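Local coordinates for polyhomeotic-proximal chromatin protein (Drosophila melanogaster, PDB 1KW4) that maintains the transcriptionally repressed state of homeotic genes as a Polycomb group component of the PRC1 complex, and whose SAM domain this is, at residues Y35-F39 with M61-P67. The protein carries 1 engineered substitution. Numbering follows the deposited sequence.
Sequences YVDDF and MGMKLGP
Met-63 sets CG anti to its own backbone N (chi1 -170°), runs on extended through chi2 and bends only at chi3 (-61°), a course that lays CG and SE over one face of the Tyr-35 ring and brings CE near the CG and CD1 rim of that ring. Met-63 CG sits above the phenol end, 3.5 Å from Tyr-35 CZ. The selenium of this selenomethionine stands almost on the ring normal, 4.4 Å from the centroid of the Tyr-35 ring, a Met-aromatic contact, and Met-63 CE goes on to meet Phe-39 CE1 at 3.7 Å. Phe-39 also takes the methyl of Met-61, whose chain, straight to SE, turns at chi3 (70°) to set CE over one face of the phenyl ring, 3.9 Å from its centroid; the same methyl touches Asp-38 CB. At the far end of Tyr-35, Lys-64 N donates a nearly straight hydrogen bond to Tyr-35 OH (3.2 Å), so the hydroxyl holds the backbone at the N-cap of helix 65-78. A water 2.9 Å from Tyr-35 OH extends this link weakly to Gly-62 O. Pro-67 CB packs obliquely against Tyr-35 CE2, 3.9 Å away. A leucine in place of Tyr-35 would probably leave the amide of Lys-64 without this acceptor and strip Met-63 of its aromatic platform. Deeper in, Phe-39 and Met-63 share Leu-57 and Ile-71 as neighbours. Tyr-35, just before helix 36-41, and Phe-39 within it thus pack on the turn between helices 54-60 and 65-78, Phe-39 and Met-63 belonging to the core of the five-helix SAM domain and Tyr-35 to its margin.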
loop_
_atom_site.group_PDB
_atom_site.type_symbol
_atom_site.label_atom_id
_atom_site.label_comp_id
_atom_site.label_asym_id
_atom_site.label_seq_id
_atom_site.Cartn_x
_atom_site.Cartn_y
_atom_site.Cartn_z
ATOM N N TYR A 35 -0.452 8.390 -4.799
ATOM C CA TYR A 35 0.721 7.572 -4.497
ATOM C C TYR A 35 0.855 6.288 -5.325
ATOM O O TYR A 35 1.780 5.501 -5.117
ATOM C CB TYR A 35 0.722 7.237 -2.998
ATOM C CG TYR A 35 0.783 8.469 -2.114
ATOM C CD1 TYR A 35 1.968 9.191 -1.972
ATOM C CD2 TYR A 35 -0.350 8.928 -1.441
ATOM C CE1 TYR A 35 2.026 10.343 -1.180
ATOM C CE2 TYR A 35 -0.305 10.081 -0.648
ATOM C CZ TYR A 35 0.887 10.781 -0.522
ATOM O OH TYR A 35 0.943 11.914 0.259
ATOM N N VAL A 36 -0.048 6.089 -6.279
ATOM C CA VAL A 36 -0.003 4.893 -7.117
ATOM C C VAL A 36 1.342 4.725 -7.831
ATOM O O VAL A 36 1.921 3.640 -7.821
ATOM C CB VAL A 36 -1.146 4.900 -8.173
ATOM C CG1 VAL A 36 -0.942 3.774 -9.178
ATOM C CG2 VAL A 36 -2.491 4.728 -7.483
ATOM N N ASP A 37 1.848 5.788 -8.449
ATOM C CA ASP A 37 3.125 5.675 -9.153
ATOM C C ASP A 37 4.299 5.350 -8.233
ATOM O O ASP A 37 5.240 4.672 -8.647
ATOM C CB ASP A 37 3.424 6.954 -9.944
ATOM C CG ASP A 37 2.473 7.153 -11.111
ATOM O OD1 ASP A 37 1.871 6.156 -11.569
ATOM O OD2 ASP A 37 2.336 8.305 -11.579
ATOM N N ASP A 38 4.251 5.831 -6.994
ATOM C CA ASP A 38 5.321 5.560 -6.036
ATOM C C ASP A 38 5.370 4.073 -5.690
ATOM O O ASP A 38 6.452 3.488 -5.593
ATOM C CB ASP A 38 5.130 6.380 -4.759
ATOM C CG ASP A 38 5.211 7.872 -5.010
ATOM O OD1 ASP A 38 6.150 8.302 -5.715
ATOM O OD2 ASP A 38 4.344 8.613 -4.499
ATOM N N PHE A 39 4.205 3.458 -5.499
ATOM C CA PHE A 39 4.167 2.032 -5.183
ATOM C C PHE A 39 4.711 1.208 -6.349
ATOM O O PHE A 39 5.436 0.228 -6.147
ATOM C CB PHE A 39 2.735 1.584 -4.834
ATOM C CG PHE A 39 2.366 1.824 -3.395
ATOM C CD1 PHE A 39 1.995 3.092 -2.953
ATOM C CD2 PHE A 39 2.457 0.791 -2.466
ATOM C CE1 PHE A 39 1.725 3.328 -1.603
ATOM C CE2 PHE A 39 2.192 1.016 -1.113
ATOM C CZ PHE A 39 1.827 2.287 -0.681
HETATM N N MSE A 61 8.990 6.749 2.034
HETATM C CA MSE A 61 8.236 7.127 0.843
HETATM C C MSE A 61 7.736 8.581 0.801
HETATM O O MSE A 61 7.135 8.999 -0.185
HETATM C CB MSE A 61 7.075 6.140 0.639
HETATM C CG MSE A 61 7.557 4.710 0.340
HETATM SE SE MSE A 61 6.179 3.354 0.062
HETATM C CE MSE A 61 5.509 3.970 -1.653
ATOM N N GLY A 62 7.995 9.344 1.861
ATOM C CA GLY A 62 7.588 10.745 1.903
ATOM C C GLY A 62 6.094 11.018 1.838
ATOM O O GLY A 62 5.659 12.094 1.421
HETATM N N MSE A 63 5.307 10.048 2.278
HETATM C CA MSE A 63 3.852 10.149 2.267
HETATM C C MSE A 63 3.309 10.964 3.445
HETATM O O MSE A 63 3.933 11.032 4.506
HETATM C CB MSE A 63 3.280 8.732 2.311
HETATM C CG MSE A 63 1.803 8.599 2.069
HETATM SE SE MSE A 63 1.403 6.707 1.965
HETATM C CE MSE A 63 2.490 6.254 0.446
ATOM N N LYS A 64 2.151 11.593 3.250
ATOM C CA LYS A 64 1.514 12.356 4.322
ATOM C C LYS A 64 0.985 11.331 5.327
ATOM O O LYS A 64 0.666 10.192 4.963
ATOM C CB LYS A 64 0.380 13.226 3.768
ATOM C CG LYS A 64 0.877 14.421 2.957
ATOM C CD LYS A 64 -0.260 15.335 2.527
ATOM C CE LYS A 64 0.276 16.629 1.919
ATOM N NZ LYS A 64 -0.790 17.659 1.717
ATOM N N LEU A 65 0.894 11.729 6.590
ATOM C CA LEU A 65 0.461 10.820 7.644
ATOM C C LEU A 65 -0.931 10.201 7.501
ATOM O O LEU A 65 -1.115 9.022 7.815
ATOM C CB LEU A 65 0.580 11.523 9.005
ATOM C CG LEU A 65 0.360 10.664 10.255
ATOM C CD1 LEU A 65 1.337 9.495 10.270
ATOM C CD2 LEU A 65 0.549 11.531 11.497
ATOM N N GLY A 66 -1.900 10.981 7.031
ATOM C CA GLY A 66 -3.259 10.483 6.874
ATOM C C GLY A 66 -3.320 9.281 5.949
ATOM O O GLY A 66 -3.802 8.212 6.335
ATOM N N PRO A 67 -2.847 9.434 4.706
ATOM C CA PRO A 67 -2.862 8.325 3.751
ATOM C C PRO A 67 -2.074 7.125 4.277
ATOM O O PRO A 67 -2.500 5.984 4.122
ATOM C CB PRO A 67 -2.230 8.938 2.504
ATOM C CG PRO A 67 -2.687 10.357 2.572
ATOM C CD PRO A 67 -2.502 10.702 4.036
HETATM O O HOH W 1 3.178 13.711 -0.151
#